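Local coordinates for hypoxanthine-guanine phosphoribosyltransferase (Thermus thermophilus, PDB 3ACC), which probably catalyses the magnesium-dependent transfer of a phosphoribosyl group from PRPP to hypoxanthine or guanine, giving IMP or GMP in purine salvage, at residues Ala129-Lys134 and Leu147-Glu152; Asp103-Gly108 and Ser136-Glu141; Leu41-Asn46 and Met65-Ile70. All blocks are in the same frame, centred on the assembly; numbering follows the deposited sequence.

Interaction 1 (Ala129-Lys134 and Leu147-Glu152); sequences AALLSK and LGFEIE. With 5GP (guanosine-5'-monophosphate), chain B.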
loop_
_atom_site.group_PDB
_atom_site.type_symbol
_atom_site.label_atom_id
_atom_site.label_comp_id
_atom_site.label_asym_id
_atom_site.label_seq_id
_atom_site.Cartn_x
_atom_site.Cartn_y
_atom_site.Cartn_z
ATOM N N ALA A 129 10.450 -11.235 2.299
ATOM C CA ALA A 129 9.079 -11.675 2.494
ATOM C C ALA A 129 8.445 -11.518 1.117
ATOM O O ALA A 129 8.551 -10.454 0.506
ATOM C CB ALA A 129 8.371 -10.788 3.501
ATOM N N ALA A 130 7.826 -12.583 0.617
ATOM C CA ALA A 130 7.168 -12.557 -0.691
ATOM C C ALA A 130 5.859 -13.315 -0.571
ATOM O O ALA A 130 5.818 -14.399 0.009
ATOM C CB ALA A 130 8.053 -13.212 -1.751
ATOM N N LEU A 131 4.784 -12.758 -1.111
ATOM C CA LEU A 131 3.504 -13.442 -1.017
ATOM C C LEU A 131 3.515 -14.758 -1.779
ATOM O O LEU A 131 2.991 -15.759 -1.294
ATOM C CB LEU A 131 2.372 -12.569 -1.558
ATOM C CG LEU A 131 1.001 -13.254 -1.532
ATOM C CD1 LEU A 131 0.610 -13.568 -0.095
ATOM C CD2 LEU A 131 -0.033 -12.355 -2.176
ATOM N N LEU A 132 4.132 -14.752 -2.962
ATOM C CA LEU A 132 4.168 -15.933 -3.814
ATOM C C LEU A 132 5.522 -16.244 -4.447
ATOM O O LEU A 132 6.398 -15.380 -4.544
ATOM C CB LEU A 132 3.145 -15.767 -4.936
ATOM C CG LEU A 132 1.705 -15.449 -4.521
ATOM C CD1 LEU A 132 0.911 -14.989 -5.742
ATOM C CD2 LEU A 132 1.074 -16.682 -3.887
ATOM N N SER A 133 5.671 -17.489 -4.896
ATOM C CA SER A 133 6.891 -17.935 -5.559
ATOM C C SER A 133 6.611 -19.083 -6.538
ATOM O O SER A 133 5.910 -20.044 -6.207
ATOM C CB SER A 133 7.929 -18.378 -4.524
ATOM O OG SER A 133 9.118 -18.816 -5.159
ATOM N N LYS A 134 7.143 -18.958 -7.750
ATOM C CA LYS A 134 6.988 -19.978 -8.790
ATOM C C LYS A 134 8.386 -20.548 -9.059
ATOM O O LYS A 134 8.999 -20.269 -10.086
ATOM C CB LYS A 134 6.402 -19.349 -10.065
ATOM C CG LYS A 134 5.004 -18.759 -9.872
ATOM C CD LYS A 134 4.448 -18.092 -11.136
ATOM C CE LYS A 134 5.243 -16.847 -11.528
ATOM N NZ LYS A 134 4.626 -16.138 -12.690
ATOM N N LEU A 147 7.732 -16.848 3.107
ATOM C CA LEU A 147 6.939 -17.111 1.917
ATOM C C LEU A 147 5.485 -17.397 2.231
ATOM O O LEU A 147 5.173 -18.180 3.129
ATOM C CB LEU A 147 7.530 -18.292 1.143
ATOM C CG LEU A 147 6.756 -18.742 -0.099
ATOM C CD1 LEU A 147 6.609 -17.575 -1.063
ATOM C CD2 LEU A 147 7.490 -19.903 -0.766
ATOM N N GLY A 148 4.595 -16.754 1.483
ATOM C CA GLY A 148 3.180 -16.976 1.690
ATOM C C GLY A 148 2.792 -18.337 1.141
ATOM O O GLY A 148 2.421 -19.238 1.891
ATOM N N PHE A 149 2.906 -18.489 -0.174
ATOM C CA PHE A 149 2.546 -19.730 -0.844
ATOM C C PHE A 149 3.474 -19.998 -2.019
ATOM O O PHE A 149 3.841 -19.076 -2.746
ATOM C CB PHE A 149 1.126 -19.644 -1.418
ATOM C CG PHE A 149 0.087 -19.177 -0.440
ATOM C CD1 PHE A 149 -0.682 -20.093 0.271
ATOM C CD2 PHE A 149 -0.147 -17.815 -0.257
ATOM C CE1 PHE A 149 -1.675 -19.661 1.150
ATOM C CE2 PHE A 149 -1.138 -17.372 0.621
ATOM C CZ PHE A 149 -1.904 -18.295 1.324
ATOM N N GLU A 150 3.852 -21.260 -2.197
ATOM C CA GLU A 150 4.675 -21.656 -3.332
ATOM C C GLU A 150 3.623 -22.173 -4.315
ATOM O O GLU A 150 2.751 -22.954 -3.930
ATOM C CB GLU A 150 5.639 -22.780 -2.940
ATOM C CG GLU A 150 6.426 -23.368 -4.110
ATOM C CD GLU A 150 7.352 -24.485 -3.674
ATOM O OE1 GLU A 150 8.420 -24.194 -3.091
ATOM O OE2 GLU A 150 7.003 -25.659 -3.903
ATOM N N ILE A 151 3.686 -21.731 -5.566
ATOM C CA ILE A 151 2.693 -22.143 -6.559
ATOM C C ILE A 151 3.294 -22.675 -7.856
ATOM O O ILE A 151 4.490 -22.511 -8.127
ATOM C CB ILE A 151 1.768 -20.961 -6.937
ATOM C CG1 ILE A 151 2.610 -19.829 -7.537
ATOM C CG2 ILE A 151 0.992 -20.476 -5.703
ATOM C CD1 ILE A 151 1.814 -18.642 -8.028
ATOM N N GLU A 152 2.447 -23.312 -8.659
ATOM C CA GLU A 152 2.877 -23.840 -9.944
ATOM C C GLU A 152 3.040 -22.662 -10.893
ATOM O O GLU A 152 2.650 -21.535 -10.575
ATOM C CB GLU A 152 1.837 -24.809 -10.512
ATOM C CG GLU A 152 0.467 -24.192 -10.757
ATOM C CD GLU A 152 -0.487 -25.154 -11.451
ATOM O OE1 GLU A 152 -0.286 -25.440 -12.655
ATOM O OE2 GLU A 152 -1.433 -25.632 -10.786
HETATM P P 5GP B . 11.080 -11.966 -11.670
HETATM O O1P 5GP B . 11.190 -12.815 -12.871
HETATM O O2P 5GP B . 12.235 -10.858 -11.703
HETATM O O3P 5GP B . 11.246 -12.865 -10.347
HETATM O "O5'" 5GP B . 9.606 -11.287 -11.668
HETATM C "C5'" 5GP B . 9.672 -10.045 -10.975
HETATM C "C4'" 5GP B . 8.341 -9.301 -11.118
HETATM O "O4'" 5GP B . 7.579 -9.819 -12.255
HETATM C "C3'" 5GP B . 7.443 -9.555 -9.895
HETATM O "O3'" 5GP B . 7.784 -8.678 -8.821
HETATM C "C2'" 5GP B . 6.057 -9.249 -10.463
HETATM O "O2'" 5GP B . 5.767 -7.844 -10.440
HETATM C "C1'" 5GP B . 6.159 -9.777 -11.911
HETATM N N9 5GP B . 5.478 -11.079 -12.027
HETATM C C8 5GP B . 6.052 -12.324 -12.120
HETATM N N7 5GP B . 5.120 -13.240 -12.201
HETATM C C5 5GP B . 3.906 -12.640 -12.167
HETATM C C6 5GP B . 2.545 -13.096 -12.214
HETATM O O6 5GP B . 2.282 -14.286 -12.306
HETATM N N1 5GP B . 1.539 -12.161 -12.151
HETATM C C2 5GP B . 1.832 -10.817 -12.046
HETATM N N2 5GP B . 0.816 -9.899 -11.982
HETATM N N3 5GP B . 3.086 -10.392 -11.999
HETATM C C4 5GP B . 4.128 -11.250 -12.057
#
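Leu147 lies beside Ala130 in parallel register and turns its CD1 methyl back over the neighbouring strand, 3.8 Å from Ser133 CB. Ala130 and Ser133 are small enough for the leucine's CD1 to lie close on their shared face of the sheet, and Ser133 OG hydrogen-bonds to Arg138. The strand kinks at Gly148. Its N reaches Ala130 O at 3.0 Å, in the carbonyl plane, while its CA lies 3.2 Å from Leu131 O, where a side chain would collide with that oxygen. Phe149 N bonds to Leu131 O, and its side chain turns to the opposite face, beside Leu132. There chi1 of -51° sets CG anti to the carbonyl carbon and brings ring atom CD2 to 4.0 Å from Leu132 CD2. Beyond Glu150, which keeps its carboxylate at the surface, Ile151 N gives Ser133 O a nearly straight bond of 2.9 Å. The CG1 branch of Ile151 packs against Lys134 CG at 3.5 Å, an apolar flank for the lysine's aliphatic part. The lysine chain, bent at chi3 (-66°), carries NZ to the guanine of GMP, where it donates to both N7 and O6 at 3.0 Å. Parallel strands thus end in the purine-binding pocket of a type I phosphoribosyltransferase.

Interaction 2 (Asp103-Gly108 and Ser136-Glu141); sequences DIVDTG and SRRQVE. With 5GP (guanosine-5'-monophosphate), chain B.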
loop_
_atom_site.group_PDB
_atom_site.type_symbol
_atom_site.label_atom_id
_atom_site.label_comp_id
_atom_site.label_asym_id
_atom_site.label_seq_id
_atom_site.Cartn_x
_atom_site.Cartn_y
_atom_site.Cartn_z
ATOM N N ASP A 103 5.937 -9.078 -4.087
ATOM C CA ASP A 103 4.661 -9.700 -4.428
ATOM C C ASP A 103 4.848 -11.166 -4.819
ATOM O O ASP A 103 4.297 -12.064 -4.184
ATOM C CB ASP A 103 3.948 -8.928 -5.553
ATOM C CG ASP A 103 4.823 -8.695 -6.778
ATOM O OD1 ASP A 103 6.018 -9.051 -6.760
ATOM O OD2 ASP A 103 4.301 -8.139 -7.773
ATOM N N ILE A 104 5.636 -11.414 -5.856
ATOM C CA ILE A 104 5.866 -12.779 -6.297
ATOM C C ILE A 104 7.238 -12.928 -6.936
ATOM O O ILE A 104 7.700 -12.037 -7.646
ATOM C CB ILE A 104 4.769 -13.221 -7.297
ATOM C CG1 ILE A 104 5.066 -14.631 -7.811
ATOM C CG2 ILE A 104 4.667 -12.220 -8.446
ATOM C CD1 ILE A 104 3.915 -15.233 -8.597
ATOM N N VAL A 105 7.896 -14.048 -6.658
ATOM C CA VAL A 105 9.211 -14.324 -7.217
ATOM C C VAL A 105 9.048 -15.289 -8.384
ATOM O O VAL A 105 8.620 -16.431 -8.205
ATOM C CB VAL A 105 10.144 -14.941 -6.161
ATOM C CG1 VAL A 105 11.513 -15.263 -6.786
ATOM C CG2 VAL A 105 10.293 -13.972 -4.978
ATOM N N ASP A 106 9.380 -14.817 -9.582
ATOM C CA ASP A 106 9.260 -15.621 -10.795
ATOM C C ASP A 106 10.630 -16.190 -11.177
ATOM O O ASP A 106 11.036 -17.233 -10.656
ATOM C CB ASP A 106 8.680 -14.749 -11.913
ATOM C CG ASP A 106 8.284 -15.545 -13.142
ATOM O OD1 ASP A 106 8.050 -16.769 -13.031
ATOM O OD2 ASP A 106 8.187 -14.933 -14.223
ATOM N N THR A 107 11.349 -15.518 -12.070
ATOM C CA THR A 107 12.672 -16.005 -12.457
ATOM C C THR A 107 13.663 -15.692 -11.340
ATOM O O THR A 107 14.693 -16.356 -11.208
ATOM C CB THR A 107 13.186 -15.341 -13.757
ATOM O OG1 THR A 107 13.380 -13.938 -13.537
ATOM C CG2 THR A 107 12.192 -15.553 -14.899
ATOM N N GLY A 108 13.342 -14.675 -10.540
ATOM C CA GLY A 108 14.211 -14.275 -9.444
ATOM C C GLY A 108 15.191 -13.167 -9.813
ATOM O O GLY A 108 15.924 -12.655 -8.959
ATOM N N SER A 136 9.544 -23.230 -10.241
ATOM C CA SER A 136 9.811 -23.977 -11.468
ATOM C C SER A 136 10.343 -23.037 -12.537
ATOM O O SER A 136 10.936 -23.470 -13.523
ATOM C CB SER A 136 8.543 -24.683 -11.975
ATOM O OG SER A 136 7.509 -23.773 -12.292
ATOM N N ARG A 137 10.139 -21.742 -12.315
ATOM C CA ARG A 137 10.570 -20.700 -13.237
ATOM C C ARG A 137 11.885 -20.050 -12.799
ATOM O O ARG A 137 12.439 -19.218 -13.515
ATOM C CB ARG A 137 9.481 -19.626 -13.321
ATOM C CG ARG A 137 8.202 -20.072 -14.023
ATOM C CD ARG A 137 8.227 -19.642 -15.482
ATOM N NE ARG A 137 8.400 -18.193 -15.589
ATOM C CZ ARG A 137 8.574 -17.535 -16.731
ATOM N NH1 ARG A 137 8.603 -18.193 -17.882
ATOM N NH2 ARG A 137 8.722 -16.215 -16.720
ATOM N N ARG A 138 12.380 -20.445 -11.630
ATOM C CA ARG A 138 13.603 -19.880 -11.067
ATOM C C ARG A 138 14.852 -20.046 -11.941
ATOM O O ARG A 138 15.200 -21.152 -12.355
ATOM C CB ARG A 138 13.847 -20.488 -9.676
ATOM C CG ARG A 138 14.736 -19.657 -8.740
ATOM C CD ARG A 138 14.231 -18.220 -8.618
ATOM N NE ARG A 138 12.772 -18.154 -8.626
ATOM C CZ ARG A 138 11.990 -18.522 -7.614
ATOM N NH1 ARG A 138 12.524 -18.980 -6.489
ATOM N NH2 ARG A 138 10.670 -18.450 -7.742
ATOM N N GLN A 139 15.525 -18.932 -12.216
ATOM C CA GLN A 139 16.739 -18.950 -13.024
ATOM C C GLN A 139 17.924 -18.460 -12.201
ATOM O O GLN A 139 19.079 -18.735 -12.521
ATOM C CB GLN A 139 16.556 -18.077 -14.263
ATOM C CG GLN A 139 15.349 -18.472 -15.088
ATOM C CD GLN A 139 15.314 -17.788 -16.436
ATOM O OE1 GLN A 139 15.376 -16.562 -16.526
ATOM N NE2 GLN A 139 15.208 -18.582 -17.496
ATOM N N VAL A 140 17.620 -17.730 -11.134
ATOM C CA VAL A 140 18.633 -17.206 -10.234
ATOM C C VAL A 140 18.163 -17.505 -8.818
ATOM O O VAL A 140 17.094 -17.060 -8.406
ATOM C CB VAL A 140 18.799 -15.681 -10.387
ATOM C CG1 VAL A 140 19.968 -15.205 -9.538
ATOM C CG2 VAL A 140 19.020 -15.324 -11.846
ATOM N N GLU A 141 18.963 -18.258 -8.077
ATOM C CA GLU A 141 18.607 -18.628 -6.716
ATOM C C GLU A 141 18.635 -17.436 -5.765
ATOM O O GLU A 141 19.695 -16.877 -5.478
ATOM C CB GLU A 141 19.555 -19.720 -6.210
ATOM C CG GLU A 141 19.081 -20.421 -4.951
ATOM C CD GLU A 141 17.666 -20.960 -5.086
ATOM O OE1 GLU A 141 17.353 -21.566 -6.133
ATOM O OE2 GLU A 141 16.871 -20.781 -4.140
HETATM P P 5GP B . 11.080 -11.966 -11.670
HETATM O O1P 5GP B . 11.190 -12.815 -12.871
HETATM O O2P 5GP B . 12.235 -10.858 -11.703
HETATM O O3P 5GP B . 11.246 -12.865 -10.347
HETATM O "O5'" 5GP B . 9.606 -11.287 -11.668
HETATM C "C5'" 5GP B . 9.672 -10.045 -10.975
HETATM C "C4'" 5GP B . 8.341 -9.301 -11.118
HETATM O "O4'" 5GP B . 7.579 -9.819 -12.255
HETATM C "C3'" 5GP B . 7.443 -9.555 -9.895
HETATM O "O3'" 5GP B . 7.784 -8.678 -8.821
HETATM C "C2'" 5GP B . 6.057 -9.249 -10.463
HETATM O "O2'" 5GP B . 5.767 -7.844 -10.440
HETATM C "C1'" 5GP B . 6.159 -9.777 -11.911
HETATM N N9 5GP B . 5.478 -11.079 -12.027
HETATM C C8 5GP B . 6.052 -12.324 -12.120
HETATM N N7 5GP B . 5.120 -13.240 -12.201
HETATM C C5 5GP B . 3.906 -12.640 -12.167
HETATM C C6 5GP B . 2.545 -13.096 -12.214
HETATM O O6 5GP B . 2.282 -14.286 -12.306
HETATM N N1 5GP B . 1.539 -12.161 -12.151
HETATM C C2 5GP B . 1.832 -10.817 -12.046
HETATM N N2 5GP B . 0.816 -9.899 -11.982
HETATM N N3 5GP B . 3.086 -10.392 -11.999
HETATM C C4 5GP B . 4.128 -11.250 -12.057
#
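Two consecutive arginines grip one residue, Asp106, in different ways: Arg137 takes its carboxylate and Arg138 its backbone carbonyl. Arg137 comes side-on, NE to OD1 and NH2 to OD2, both at 2.9 Å on the syn sides, with the two planes only 17° apart. Because the Asp106 CG lies anti to its own N (chi1 -170°), the carboxylate swings out to this guanidinium. Arg138 folds back through bends at chi2 and chi3, so that NE, at 2.8 Å, and NH2 both donate to Asp106 O from one face of the carbonyl plane. Val105 CG1 sits 3.3 Å above the centre of that guanidinium, an apolar lid over its flat face, and NH2 also bonds Ser133 OG. Thr107 O accepts from two amides, Gln139 N at 2.9 Å on a lone pair and Val140 N nearly along the C=O axis.

These bonds are consistent with holding the loop whose amides cradle the phosphate of GMP: Asp106 N and Gly108 N bind O3P, and Thr107 N binds O1P together with OG1. Gly108 fits because Val140 O and Arg138 CD crowd the place a CB would take, and at its phi of 93° a CB would also press on the preceding carbonyl. Asp103 holds the ribose, OD1 to O3' and OD2 to O2'. The phosphate loop joins strand 104-105 to helix 109-120, with Gly108 as N-cap; the arginine loop follows strand 132-133, sheet neighbour of 104-105.

Interaction 3 (Leu41-Asn46 and Met65-Ile70); sequences LICVLN and MDFIAI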
loop_
_atom_site.group_PDB
_atom_site.type_symbol
_atom_site.label_atom_id
_atom_site.label_comp_id
_atom_site.label_asym_id
_atom_site.label_seq_id
_atom_site.Cartn_x
_atom_site.Cartn_y
_atom_site.Cartn_z
ATOM N N LEU A 41 11.090 -2.224 6.745
ATOM C CA LEU A 41 10.469 -2.943 5.640
ATOM C C LEU A 41 10.397 -2.140 4.348
ATOM O O LEU A 41 9.816 -1.057 4.306
ATOM C CB LEU A 41 9.063 -3.410 6.031
ATOM C CG LEU A 41 8.979 -4.552 7.047
ATOM C CD1 LEU A 41 9.470 -4.084 8.407
ATOM C CD2 LEU A 41 7.541 -5.033 7.142
ATOM N N ILE A 42 10.983 -2.692 3.291
ATOM C CA ILE A 42 10.983 -2.038 1.988
ATOM C C ILE A 42 9.995 -2.725 1.037
ATOM O O ILE A 42 10.214 -3.859 0.616
ATOM C CB ILE A 42 12.387 -2.073 1.351
ATOM C CG1 ILE A 42 13.393 -1.372 2.266
ATOM C CG2 ILE A 42 12.363 -1.392 -0.008
ATOM C CD1 ILE A 42 14.801 -1.312 1.697
ATOM N N CYS A 43 8.910 -2.028 0.715
ATOM C CA CYS A 43 7.881 -2.542 -0.188
ATOM C C CYS A 43 8.269 -2.326 -1.651
ATOM O O CYS A 43 8.640 -1.215 -2.046
ATOM C CB CYS A 43 6.540 -1.843 0.086
ATOM S SG CYS A 43 5.188 -2.261 -1.077
ATOM N N VAL A 44 8.181 -3.385 -2.453
ATOM C CA VAL A 44 8.505 -3.280 -3.871
ATOM C C VAL A 44 7.211 -2.987 -4.614
ATOM O O VAL A 44 6.368 -3.864 -4.783
ATOM C CB VAL A 44 9.140 -4.588 -4.417
ATOM C CG1 VAL A 44 9.478 -4.435 -5.895
ATOM C CG2 VAL A 44 10.414 -4.915 -3.643
ATOM N N LEU A 45 7.049 -1.737 -5.037
ATOM C CA LEU A 45 5.858 -1.311 -5.766
ATOM C C LEU A 45 5.900 -1.828 -7.208
ATOM O O LEU A 45 6.979 -2.095 -7.739
ATOM C CB LEU A 45 5.765 0.223 -5.761
ATOM C CG LEU A 45 5.459 0.890 -4.415
ATOM C CD1 LEU A 45 5.660 2.394 -4.520
ATOM C CD2 LEU A 45 4.036 0.557 -3.995
ATOM N N ASN A 46 4.742 -1.970 -7.849
ATOM C CA ASN A 46 3.440 -1.653 -7.264
ATOM C C ASN A 46 2.724 -2.880 -6.700
ATOM O O ASN A 46 1.890 -2.768 -5.801
ATOM C CB ASN A 46 2.536 -1.029 -8.331
ATOM C CG ASN A 46 2.997 0.349 -8.770
ATOM O OD1 ASN A 46 2.477 0.905 -9.738
ATOM N ND2 ASN A 46 3.965 0.910 -8.058
ATOM N N MET A 65 9.384 2.028 7.328
ATOM C CA MET A 65 9.208 1.470 6.002
ATOM C C MET A 65 9.548 2.433 4.894
ATOM O O MET A 65 9.684 3.632 5.116
ATOM C CB MET A 65 7.775 0.938 5.826
ATOM C CG MET A 65 6.727 1.531 6.754
ATOM S SD MET A 65 5.082 0.772 6.534
ATOM C CE MET A 65 4.736 0.163 8.172
ATOM N N ASP A 66 9.726 1.883 3.699
ATOM C CA ASP A 66 10.022 2.679 2.523
ATOM C C ASP A 66 9.395 1.975 1.322
ATOM O O ASP A 66 8.947 0.832 1.422
ATOM C CB ASP A 66 11.528 2.835 2.318
ATOM C CG ASP A 66 11.885 4.152 1.652
ATOM O OD1 ASP A 66 10.988 4.775 1.045
ATOM O OD2 ASP A 66 13.058 4.564 1.728
ATOM N N PHE A 67 9.362 2.667 0.193
ATOM C CA PHE A 67 8.761 2.133 -1.018
ATOM C C PHE A 67 9.662 2.408 -2.209
ATOM O O PHE A 67 10.144 3.526 -2.378
ATOM C CB PHE A 67 7.403 2.801 -1.247
ATOM C CG PHE A 67 6.387 2.493 -0.183
ATOM C CD1 PHE A 67 5.388 1.550 -0.412
ATOM C CD2 PHE A 67 6.444 3.122 1.056
ATOM C CE1 PHE A 67 4.459 1.236 0.581
ATOM C CE2 PHE A 67 5.525 2.816 2.056
ATOM C CZ PHE A 67 4.529 1.869 1.821
ATOM N N ILE A 68 9.903 1.389 -3.028
ATOM C CA ILE A 68 10.733 1.567 -4.212
ATOM C C ILE A 68 10.149 0.823 -5.409
ATOM O O ILE A 68 9.345 -0.096 -5.253
ATOM C CB ILE A 68 12.191 1.088 -3.976
ATOM C CG1 ILE A 68 12.286 -0.437 -4.039
ATOM C CG2 ILE A 68 12.683 1.600 -2.642
ATOM C CD1 ILE A 68 11.475 -1.155 -3.012
ATOM N N ALA A 69 10.547 1.239 -6.604
ATOM C CA ALA A 69 10.080 0.617 -7.833
ATOM C C ALA A 69 11.295 0.110 -8.603
ATOM O O ALA A 69 12.333 0.771 -8.637
ATOM C CB ALA A 69 9.310 1.629 -8.665
ATOM N N ILE A 70 11.171 -1.065 -9.214
ATOM C CA ILE A 70 12.273 -1.644 -9.973
ATOM C C ILE A 70 11.768 -2.532 -11.112
ATOM O O ILE A 70 10.716 -3.163 -11.001
ATOM C CB ILE A 70 13.203 -2.475 -9.053
ATOM C CG1 ILE A 70 14.386 -3.019 -9.858
ATOM C CG2 ILE A 70 12.422 -3.613 -8.410
ATOM C CD1 ILE A 70 15.385 -3.799 -9.031
#
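Ile68 meets Ile42 on one face of a parallel pair of strands, and has the largest surface buried in this contact. Its chi1 of 77° sets CG2 anti to the carbonyl carbon, and that methyl lies 4.0 Å from Ile42 CG2. Branching at CB suits these residues to extended strands. The backbone of Ile68 is gripped too: its N donates to Cys43 O at 3.1 Å, and its O accepts from Leu45 N at 2.8 Å.

On the other face, Leu45 and Phe67 come together. Leu45 CD1 touches Phe67 CB at 3.7 Å, and CD2 approaches the edge of the ring near its plane. Cys43, compact enough to fit beside the ring, brings CB to 3.6 Å from Phe67 CD1; its SG is 4.8 Å from the ring centroid in an oblique sulfur-aromatic contact. The second subunit covers part of this side: its Phe49 packs edge-to-face with Phe67, and the Leu45 residues of the two subunits meet.

Asp66, the acid among these residues, turns OD2 away to the amides of Arg90 and Leu91. Backbone bonds set the register, while the side chains contribute mainly apolar packing on both faces, one toward helix 109-120 and the other toward helix 49-56 and the second subunit.

How the interactions relate
From the N terminus, interaction 3 closes first: strand 40-45 leads through helix 49-56 to strand 64-69, a beta-alpha-beta unit at one edge of the parallel sheet. The chain then passes through strand 97-102 into 103-108, which opens interaction 2. Interaction 1 opens at 129-134 before interaction 2 closes at 136-141, and closes in turn at 147-152, so the two loops cross. They also touch, since strands 132-133 and 104-105 are sheet neighbours, and both meet GMP, interaction 1 at the base edge through Lys134, interaction 2 mainly at ribose and phosphate. Interaction 3, its centre about 18 Å from each of theirs, ties the sheet to the second subunit.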